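Malonyl-CoA-[acyl-carrier-protein] transacylase (Coxiella burnetii, PDB 3TQE) probably transfers the malonyl group from malonyl-CoA to the holo acyl carrier protein, supplying malonyl-ACP for fatty acid synthesis. Local coordinates at residues 30-40 against 72-80; 160-168 against 256-266. One frame throughout, in Å; residues are numbered along the deposited sequence.

Overall arrangement
Leaving strand 9-12, the chain soon forms helix 31-44 and, after short helices, helix 63-83; contact 1 (30-40 against 72-80) closes this early, mostly helical loop. The chain then passes through strand 91-94 and the predicted nucleophile S96, and builds the mixed sheet with strands 134-140, 160-167, 170-174 and 194-197. Contact 2 (160-168 against 256-266) closes a second, longer loop, which holds the predicted active-site H205. The two loops follow in series, neither nesting nor crossing. Their contacts lie on opposite sides of the chain's centre, centres about 29 Å apart, contact 1 tying helix to helix and contact 2 joining strand 160-167 to strand 259-260 and the first turn of helix 261-270.

Contact 1 of 2, residues 30-40 against 72-80; sequences QPIVLETFQQA and TADVAIFRC. With EDO (1,2-ethanediol), chain D.
T36 enters as a knob among T72, V75, A76 and R79, joining two roughly antiparallel helices of the acyltransferase domain at an axis distance of 8.8 Å (143° between directions). Its methyl CG2, anti to the backbone N, points into that hole, while OG1 (chi1 -61°) lies beside the backbone N, donates back to I32 O and accepts from R79 NH1 at 3.0 Å. The next residue, F37, offers a ring face to T72: CG2 stands 3.4 Å from the ring centroid, almost on the normal, a CH-pi contact. W49 meets the same ring edge-to-face. T72 OG1 is turned to P68 O. At the N-terminal end of helix 31-44, C80 SG is packed by I32 CG2 (3.5 Å) and V33 CG2 (3.6 Å). The R79 chain, extended from CG to NE, crosses I32 at about a right angle and carries its guanidinium to the partly exposed margin. There NE and NH2 hold the two hydroxyls of an ethanediol, probably from the crystallisation liquor, and a water joins NH2 to Q39 OE1. The Q39 amide stands 79° from the guanidinium plane, yet OE1 lies within that plane and takes a nearly straight bond from R79 NH1 at 2.8 Å.

Contact 2 of 2, residues 160-168 against 256-266; sequences VQPANLNST and VRPVRWVETIK
L165 and R260 run side by side on one surface of the sheet, L165 CD1 lying 4.1 Å from R260 CG, while N164 and V259 pair likewise on the other. On the first surface L165 (chi1 -52°) carries CG beside its backbone N, with CG 4.3 Å from P258 CB; its CB meets V262 CG1. The R260 chain bends at chi3 (69°) to grip E263 side-on: NE bonds OE1 and NH2 bonds OE2, both carboxylate oxygens approached from above their plane though they lie in the plane of the guanidinium. NH1 reaches V236 O instead. The backbone beneath is a parallel pairing with the short, weakly bonded strand 259-260, at the edge of the sheet of the smaller, ferredoxin-like subdomain of the FabD fold. V259 N donates to A163 O at 2.8 Å and V259 O accepts from L165 N, almost straight in line with the carbonyl; a classic bulge at A163 and N164, opposite V172, interrupts the strand's other side. R260 then takes the N-cap position of helix 261-270, and V262 N in its first turn bonds L165 O at 2.9 Å, so the strand continues directly into a helix held by the same neighbour. V259, on the surface with N164, packs against H205 and lies close to S96, the predicted active-site pair, and a bound glycine sits near N164. W261 crosses N166 obliquely, indole and amide planes 87° apart, with N166 O at the indole edge, 3.5 Å from CD1. N166 OD1 is bonded by H95 NE2, and H95 also meets the indole, linking this helix start to the residue preceding S96. On one face of the indole I265 CD1 rests 3.5 Å above the plane, toward the rim.

Contact 1 of 2, residues 30-40 against 72-80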
loop_
_atom_site.group_PDB
_atom_site.type_symbol
_atom_site.label_atom_id
_atom_site.label_comp_id
_atom_site.label_asym_id
_atom_site.label_seq_id
_atom_site.Cartn_x
_atom_site.Cartn_y
_atom_site.Cartn_z
ATOM N N GLN A 30 12.275 -3.972 -20.209
ATOM C CA GLN A 30 11.755 -5.296 -19.903
ATOM C C GLN A 30 10.365 -5.501 -20.484
ATOM O O GLN A 30 9.397 -4.937 -19.985
ATOM C CB GLN A 30 11.688 -5.442 -18.393
ATOM C CG GLN A 30 12.999 -5.360 -17.695
ATOM C CD GLN A 30 13.983 -6.425 -18.144
ATOM O OE1 GLN A 30 13.594 -7.512 -18.587
ATOM N NE2 GLN A 30 15.285 -6.131 -17.996
ATOM N N PRO A 31 10.250 -6.350 -21.511
ATOM C CA PRO A 31 8.997 -6.679 -22.141
ATOM C C PRO A 31 7.924 -7.155 -21.173
ATOM O O PRO A 31 6.756 -6.936 -21.419
ATOM C CB PRO A 31 9.381 -7.790 -23.107
ATOM C CG PRO A 31 10.778 -7.459 -23.474
ATOM C CD PRO A 31 11.389 -6.903 -22.267
ATOM N N ILE A 32 8.318 -7.735 -20.051
ATOM C CA ILE A 32 7.312 -8.223 -19.117
ATOM C C ILE A 32 6.462 -7.069 -18.545
ATOM O O ILE A 32 5.328 -7.288 -18.141
ATOM C CB ILE A 32 7.919 -9.118 -17.999
ATOM C CG1 ILE A 32 6.836 -9.967 -17.316
ATOM C CG2 ILE A 32 8.650 -8.282 -16.954
ATOM C CD1 ILE A 32 5.989 -10.832 -18.239
ATOM N N VAL A 33 6.988 -5.860 -18.502
ATOM C CA VAL A 33 6.221 -4.722 -17.999
ATOM C C VAL A 33 5.038 -4.468 -18.889
ATOM O O VAL A 33 3.915 -4.418 -18.423
ATOM C CB VAL A 33 7.069 -3.464 -17.857
ATOM C CG1 VAL A 33 6.225 -2.281 -17.475
ATOM C CG2 VAL A 33 8.173 -3.709 -16.834
ATOM N N LEU A 34 5.266 -4.345 -20.171
ATOM C CA LEU A 34 4.147 -4.070 -21.062
ATOM C C LEU A 34 3.204 -5.250 -21.095
ATOM O O LEU A 34 1.987 -5.058 -21.174
ATOM C CB LEU A 34 4.633 -3.675 -22.446
ATOM C CG LEU A 34 5.236 -2.268 -22.528
ATOM C CD1 LEU A 34 5.843 -2.068 -23.901
ATOM C CD2 LEU A 34 4.247 -1.177 -22.233
ATOM N N GLU A 35 3.729 -6.462 -21.045
ATOM C CA GLU A 35 2.866 -7.642 -21.017
ATOM C C GLU A 35 1.957 -7.625 -19.790
ATOM O O GLU A 35 0.783 -7.967 -19.862
ATOM C CB GLU A 35 3.679 -8.917 -21.064
ATOM C CG GLU A 35 2.848 -10.192 -21.117
ATOM C CD GLU A 35 2.316 -10.522 -22.507
ATOM O OE1 GLU A 35 1.939 -9.591 -23.261
ATOM O OE2 GLU A 35 2.249 -11.732 -22.843
ATOM N N THR A 36 2.494 -7.212 -18.668
ATOM C CA THR A 36 1.710 -7.150 -17.441
ATOM C C THR A 36 0.628 -6.087 -17.554
ATOM O O THR A 36 -0.502 -6.303 -17.156
ATOM C CB THR A 36 2.650 -6.894 -16.240
ATOM O OG1 THR A 36 3.567 -7.995 -16.157
ATOM C CG2 THR A 36 1.899 -6.775 -14.918
ATOM N N PHE A 37 0.970 -4.930 -18.082
ATOM C CA PHE A 37 -0.018 -3.895 -18.275
ATOM C C PHE A 37 -1.046 -4.333 -19.298
ATOM O O PHE A 37 -2.209 -3.966 -19.170
ATOM C CB PHE A 37 0.620 -2.562 -18.654
ATOM C CG PHE A 37 1.074 -1.770 -17.469
ATOM C CD1 PHE A 37 0.273 -0.801 -16.923
ATOM C CD2 PHE A 37 2.274 -2.050 -16.846
ATOM C CE1 PHE A 37 0.669 -0.104 -15.809
ATOM C CE2 PHE A 37 2.666 -1.349 -15.718
ATOM C CZ PHE A 37 1.871 -0.378 -15.211
ATOM N N GLN A 38 -0.646 -5.113 -20.300
ATOM C CA GLN A 38 -1.600 -5.630 -21.281
ATOM C C GLN A 38 -2.616 -6.550 -20.619
ATOM O O GLN A 38 -3.809 -6.505 -20.926
ATOM C CB GLN A 38 -0.870 -6.362 -22.409
ATOM C CG GLN A 38 -0.270 -5.435 -23.462
ATOM C CD GLN A 38 0.744 -6.114 -24.394
ATOM O OE1 GLN A 38 1.160 -7.263 -24.189
ATOM N NE2 GLN A 38 1.137 -5.391 -25.433
ATOM N N GLN A 39 -2.136 -7.395 -19.714
ATOM C CA GLN A 39 -3.017 -8.267 -18.956
ATOM C C GLN A 39 -4.002 -7.433 -18.158
ATOM O O GLN A 39 -5.192 -7.723 -18.138
ATOM C CB GLN A 39 -2.205 -9.152 -18.027
ATOM C CG GLN A 39 -1.460 -10.220 -18.795
ATOM C CD GLN A 39 -0.453 -10.950 -17.981
ATOM O OE1 GLN A 39 -0.323 -10.719 -16.796
ATOM N NE2 GLN A 39 0.254 -11.872 -18.610
ATOM N N ALA A 40 -3.508 -6.429 -17.463
ATOM C CA ALA A 40 -4.388 -5.575 -16.704
ATOM C C ALA A 40 -5.401 -4.870 -17.588
ATOM O O ALA A 40 -6.568 -4.781 -17.247
ATOM C CB ALA A 40 -3.598 -4.581 -15.903
ATOM N N THR A 72 -0.774 -2.991 -10.758
ATOM C CA THR A 72 -0.122 -3.453 -11.982
ATOM C C THR A 72 1.358 -3.088 -11.966
ATOM O O THR A 72 2.193 -3.905 -12.307
ATOM C CB THR A 72 -0.856 -2.899 -13.203
ATOM O OG1 THR A 72 -2.208 -3.336 -13.166
ATOM C CG2 THR A 72 -0.218 -3.391 -14.497
ATOM N N ALA A 73 1.668 -1.876 -11.551
ATOM C CA ALA A 73 3.062 -1.434 -11.473
ATOM C C ALA A 73 3.844 -2.299 -10.489
ATOM O O ALA A 73 4.949 -2.742 -10.778
ATOM C CB ALA A 73 3.142 0.013 -11.068
ATOM N N ASP A 74 3.245 -2.557 -9.330
ATOM C CA ASP A 74 3.931 -3.333 -8.310
ATOM C C ASP A 74 4.169 -4.756 -8.825
ATOM O O ASP A 74 5.242 -5.316 -8.637
ATOM C CB ASP A 74 3.066 -3.412 -7.068
ATOM C CG ASP A 74 2.989 -2.116 -6.246
ATOM O OD1 ASP A 74 3.549 -1.068 -6.607
ATOM O OD2 ASP A 74 2.303 -2.187 -5.182
ATOM N N VAL A 75 3.159 -5.366 -9.430
ATOM C CA VAL A 75 3.297 -6.712 -9.938
ATOM C C VAL A 75 4.293 -6.757 -11.096
ATOM O O VAL A 75 5.080 -7.676 -11.210
ATOM C CB VAL A 75 1.949 -7.256 -10.356
ATOM C CG1 VAL A 75 2.102 -8.526 -11.148
ATOM C CG2 VAL A 75 1.096 -7.467 -9.116
ATOM N N ALA A 76 4.271 -5.751 -11.951
ATOM C CA ALA A 76 5.250 -5.684 -13.048
ATOM C C ALA A 76 6.661 -5.707 -12.511
ATOM O O ALA A 76 7.531 -6.389 -13.066
ATOM C CB ALA A 76 5.002 -4.456 -13.901
ATOM N N ILE A 77 6.902 -4.941 -11.463
ATOM C CA ILE A 77 8.254 -4.891 -10.886
ATOM C C ILE A 77 8.614 -6.218 -10.266
ATOM O O ILE A 77 9.731 -6.707 -10.428
ATOM C CB ILE A 77 8.394 -3.735 -9.909
ATOM C CG1 ILE A 77 8.394 -2.432 -10.716
ATOM C CG2 ILE A 77 9.648 -3.885 -9.042
ATOM C CD1 ILE A 77 8.233 -1.198 -9.894
ATOM N N PHE A 78 7.672 -6.842 -9.574
ATOM C CA PHE A 78 7.948 -8.169 -9.071
ATOM C C PHE A 78 8.312 -9.138 -10.153
ATOM O O PHE A 78 9.222 -9.950 -10.006
ATOM C CB PHE A 78 6.739 -8.676 -8.320
ATOM C CG PHE A 78 6.922 -10.029 -7.748
ATOM C CD1 PHE A 78 7.601 -10.188 -6.573
ATOM C CD2 PHE A 78 6.451 -11.145 -8.404
ATOM C CE1 PHE A 78 7.790 -11.445 -6.048
ATOM C CE2 PHE A 78 6.639 -12.402 -7.862
ATOM C CZ PHE A 78 7.309 -12.527 -6.716
ATOM N N ARG A 79 7.613 -9.059 -11.269
ATOM C CA ARG A 79 7.889 -9.961 -12.361
ATOM C C ARG A 79 9.247 -9.693 -12.986
ATOM O O ARG A 79 9.896 -10.616 -13.456
ATOM C CB ARG A 79 6.809 -9.828 -13.395
ATOM C CG ARG A 79 5.502 -10.433 -12.939
ATOM C CD ARG A 79 4.407 -10.252 -13.914
ATOM N NE ARG A 79 3.241 -10.989 -13.490
ATOM C CZ ARG A 79 2.119 -11.050 -14.194
ATOM N NH1 ARG A 79 2.013 -10.396 -15.352
ATOM N NH2 ARG A 79 1.112 -11.797 -13.760
ATOM N N CYS A 80 9.655 -8.446 -13.004
ATOM C CA CYS A 80 11.001 -8.104 -13.481
ATOM C C CYS A 80 12.070 -8.641 -12.524
ATOM O O CYS A 80 13.072 -9.161 -12.951
ATOM C CB CYS A 80 11.164 -6.609 -13.612
ATOM S SG CYS A 80 10.258 -5.912 -14.985
HETATM C C1 EDO D . 2.885 -12.496 -10.020
HETATM O O1 EDO D . 3.685 -12.531 -11.185
HETATM C C2 EDO D . 1.775 -13.526 -10.157
HETATM O O2 EDO D . 1.063 -13.356 -11.399
HETATM O O HOH W 1 -1.131 -12.961 -15.171
#

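Contact 2 of 2, residues 160-168 against 256-266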
loop_
_atom_site.group_PDB
_atom_site.type_symbol
_atom_site.label_atom_id
_atom_site.label_comp_id
_atom_site.label_asym_id
_atom_site.label_seq_id
_atom_site.Cartn_x
_atom_site.Cartn_y
_atom_site.Cartn_z
ATOM N N VAL A 160 -13.204 10.611 13.479
ATOM C CA VAL A 160 -11.828 10.966 13.172
ATOM C C VAL A 160 -10.944 10.055 13.981
ATOM O O VAL A 160 -11.108 9.920 15.177
ATOM C CB VAL A 160 -11.501 12.452 13.431
ATOM C CG1 VAL A 160 -11.850 12.863 14.871
ATOM C CG2 VAL A 160 -10.040 12.772 13.090
ATOM N N GLN A 161 -10.032 9.372 13.310
ATOM C CA GLN A 161 -9.170 8.448 13.996
ATOM C C GLN A 161 -7.919 8.160 13.225
ATOM O O GLN A 161 -7.860 8.422 12.045
ATOM C CB GLN A 161 -9.884 7.145 14.266
ATOM C CG GLN A 161 -10.515 6.477 13.114
ATOM C CD GLN A 161 -11.489 5.390 13.606
ATOM O OE1 GLN A 161 -12.556 5.685 14.176
ATOM N NE2 GLN A 161 -11.124 4.162 13.405
ATOM N N PRO A 162 -6.916 7.584 13.899
ATOM C CA PRO A 162 -5.738 7.116 13.196
ATOM C C PRO A 162 -6.110 6.108 12.108
ATOM O O PRO A 162 -6.942 5.239 12.321
ATOM C CB PRO A 162 -4.890 6.492 14.314
ATOM C CG PRO A 162 -5.313 7.231 15.565
ATOM C CD PRO A 162 -6.788 7.409 15.357
ATOM N N ALA A 163 -5.500 6.290 10.958
ATOM C CA ALA A 163 -5.811 5.563 9.737
ATOM C C ALA A 163 -4.580 4.868 9.198
ATOM O O ALA A 163 -4.661 3.723 8.760
ATOM C CB ALA A 163 -6.366 6.485 8.709
ATOM N N ASN A 164 -3.443 5.553 9.160
ATOM C CA ASN A 164 -2.206 4.895 8.754
ATOM C C ASN A 164 -1.178 5.150 9.826
ATOM O O ASN A 164 -0.846 6.311 10.096
ATOM C CB ASN A 164 -1.602 5.450 7.469
ATOM C CG ASN A 164 -2.420 5.240 6.231
ATOM O OD1 ASN A 164 -3.326 4.430 6.161
ATOM N ND2 ASN A 164 -2.025 5.972 5.180
ATOM N N LEU A 165 -0.685 4.090 10.445
ATOM C CA LEU A 165 0.363 4.215 11.446
ATOM C C LEU A 165 1.677 4.001 10.710
ATOM O O LEU A 165 2.141 2.854 10.554
ATOM C CB LEU A 165 0.114 3.201 12.547
ATOM C CG LEU A 165 -1.291 3.212 13.158
ATOM C CD1 LEU A 165 -1.474 2.165 14.215
ATOM C CD2 LEU A 165 -1.606 4.593 13.734
ATOM N N ASN A 166 2.238 5.075 10.178
ATOM C CA ASN A 166 3.246 4.974 9.128
ATOM C C ASN A 166 4.659 4.905 9.611
ATOM O O ASN A 166 5.465 4.123 9.094
ATOM C CB ASN A 166 3.104 6.094 8.113
ATOM C CG ASN A 166 2.018 5.832 7.151
ATOM O OD1 ASN A 166 1.547 4.697 7.040
ATOM N ND2 ASN A 166 1.596 6.851 6.440
ATOM N N SER A 167 4.979 5.711 10.590
ATOM C CA SER A 167 6.281 5.647 11.193
ATOM C C SER A 167 6.103 6.085 12.615
ATOM O O SER A 167 5.025 6.463 13.051
ATOM C CB SER A 167 7.268 6.525 10.446
ATOM O OG SER A 167 7.273 7.824 11.008
ATOM N N THR A 168 7.177 6.070 13.379
ATOM C CA THR A 168 6.982 6.172 14.798
ATOM C C THR A 168 6.313 7.544 15.193
ATOM O O THR A 168 5.398 7.624 16.032
ATOM C CB THR A 168 8.329 5.812 15.465
ATOM O OG1 THR A 168 9.258 5.360 14.442
ATOM C CG2 THR A 168 8.107 4.652 16.448
ATOM N N VAL A 256 -11.589 -0.533 7.055
ATOM C CA VAL A 256 -12.186 0.231 8.147
ATOM C C VAL A 256 -11.309 0.362 9.373
ATOM O O VAL A 256 -11.736 0.953 10.372
ATOM C CB VAL A 256 -13.566 -0.334 8.525
ATOM C CG1 VAL A 256 -14.533 -0.157 7.388
ATOM C CG2 VAL A 256 -13.463 -1.815 8.937
ATOM N N ARG A 257 -10.095 -0.168 9.307
ATOM C CA ARG A 257 -9.192 -0.163 10.427
ATOM C C ARG A 257 -7.848 0.377 9.994
ATOM O O ARG A 257 -7.527 0.372 8.817
ATOM C CB ARG A 257 -9.051 -1.577 10.980
ATOM C CG ARG A 257 -10.291 -2.045 11.682
ATOM C CD ARG A 257 -10.599 -1.169 12.878
ATOM N NE ARG A 257 -10.035 -1.707 14.109
ATOM C CZ ARG A 257 -10.754 -2.254 15.085
ATOM N NH1 ARG A 257 -12.077 -2.322 14.987
ATOM N NH2 ARG A 257 -10.152 -2.728 16.164
ATOM N N PRO A 258 -7.043 0.824 10.953
ATOM C CA PRO A 258 -5.786 1.436 10.570
ATOM C C PRO A 258 -4.798 0.474 9.968
ATOM O O PRO A 258 -4.775 -0.700 10.315
ATOM C CB PRO A 258 -5.222 1.994 11.870
ATOM C CG PRO A 258 -6.018 1.459 12.883
ATOM C CD PRO A 258 -7.313 0.987 12.382
ATOM N N VAL A 259 -3.981 1.016 9.085
ATOM C CA VAL A 259 -2.865 0.286 8.516
ATOM C C VAL A 259 -1.735 0.340 9.537
ATOM O O VAL A 259 -1.158 1.393 9.808
ATOM C CB VAL A 259 -2.414 0.922 7.209
ATOM C CG1 VAL A 259 -1.139 0.288 6.669
ATOM C CG2 VAL A 259 -3.524 0.833 6.202
ATOM N N ARG A 260 -1.379 -0.825 10.067
ATOM C CA ARG A 260 -0.399 -0.899 11.131
ATOM C C ARG A 260 0.982 -1.101 10.543
ATOM O O ARG A 260 1.616 -2.142 10.732
ATOM C CB ARG A 260 -0.796 -1.987 12.117
ATOM C CG ARG A 260 -2.101 -1.652 12.776
ATOM C CD ARG A 260 -2.723 -2.825 13.421
ATOM N NE ARG A 260 -1.968 -3.269 14.573
ATOM C CZ ARG A 260 -2.308 -4.316 15.328
ATOM N NH1 ARG A 260 -3.368 -5.058 15.041
ATOM N NH2 ARG A 260 -1.579 -4.629 16.375
ATOM N N TRP A 261 1.454 -0.102 9.833
ATOM C CA TRP A 261 2.703 -0.241 9.114
ATOM C C TRP A 261 3.910 -0.277 10.046
ATOM O O TRP A 261 4.802 -1.113 9.884
ATOM C CB TRP A 261 2.847 0.848 8.073
ATOM C CG TRP A 261 3.942 0.612 7.129
ATOM C CD1 TRP A 261 5.103 1.288 7.033
ATOM C CD2 TRP A 261 3.995 -0.425 6.148
ATOM N NE1 TRP A 261 5.876 0.758 6.032
ATOM C CE2 TRP A 261 5.222 -0.314 5.491
ATOM C CE3 TRP A 261 3.125 -1.441 5.770
ATOM C CZ2 TRP A 261 5.587 -1.167 4.455
ATOM C CZ3 TRP A 261 3.507 -2.298 4.761
ATOM C CH2 TRP A 261 4.711 -2.146 4.114
ATOM N N VAL A 262 3.953 0.594 11.026
ATOM C CA VAL A 262 5.116 0.588 11.884
ATOM C C VAL A 262 5.214 -0.768 12.614
ATOM O O VAL A 262 6.307 -1.321 12.693
ATOM C CB VAL A 262 5.178 1.807 12.810
ATOM C CG1 VAL A 262 3.881 1.962 13.553
ATOM C CG2 VAL A 262 6.408 1.727 13.724
ATOM N N GLU A 263 4.105 -1.334 13.067
ATOM C CA GLU A 263 4.166 -2.633 13.719
ATOM C C GLU A 263 4.592 -3.717 12.741
ATOM O O GLU A 263 5.268 -4.667 13.117
ATOM C CB GLU A 263 2.821 -2.997 14.331
ATOM C CG GLU A 263 2.518 -2.253 15.572
ATOM C CD GLU A 263 1.064 -2.363 15.949
ATOM O OE1 GLU A 263 0.231 -1.675 15.304
ATOM O OE2 GLU A 263 0.760 -3.137 16.880
ATOM N N THR A 264 4.171 -3.601 11.497
ATOM C CA THR A 264 4.578 -4.560 10.461
ATOM C C THR A 264 6.086 -4.528 10.270
ATOM O O THR A 264 6.734 -5.581 10.243
ATOM C CB THR A 264 3.880 -4.266 9.142
ATOM O OG1 THR A 264 2.481 -4.458 9.334
ATOM C CG2 THR A 264 4.384 -5.168 8.043
ATOM N N ILE A 265 6.650 -3.341 10.150
ATOM C CA ILE A 265 8.084 -3.222 9.938
ATOM C C ILE A 265 8.821 -3.713 11.175
ATOM O O ILE A 265 9.821 -4.417 11.058
ATOM C CB ILE A 265 8.476 -1.799 9.571
ATOM C CG1 ILE A 265 7.818 -1.384 8.253
ATOM C CG2 ILE A 265 9.973 -1.623 9.539
ATOM C CD1 ILE A 265 8.067 -2.290 7.072
ATOM N N LYS A 266 8.318 -3.378 12.348
ATOM C CA LYS A 266 8.953 -3.844 13.571
ATOM C C LYS A 266 8.907 -5.376 13.671
ATOM O O LYS A 266 9.886 -6.002 14.090
ATOM C CB LYS A 266 8.295 -3.202 14.773
ATOM C CG LYS A 266 8.723 -1.742 14.896
ATOM C CD LYS A 266 8.111 -1.063 16.068
ATOM C CE LYS A 266 8.707 0.325 16.234
ATOM N NZ LYS A 266 8.399 0.863 17.577
#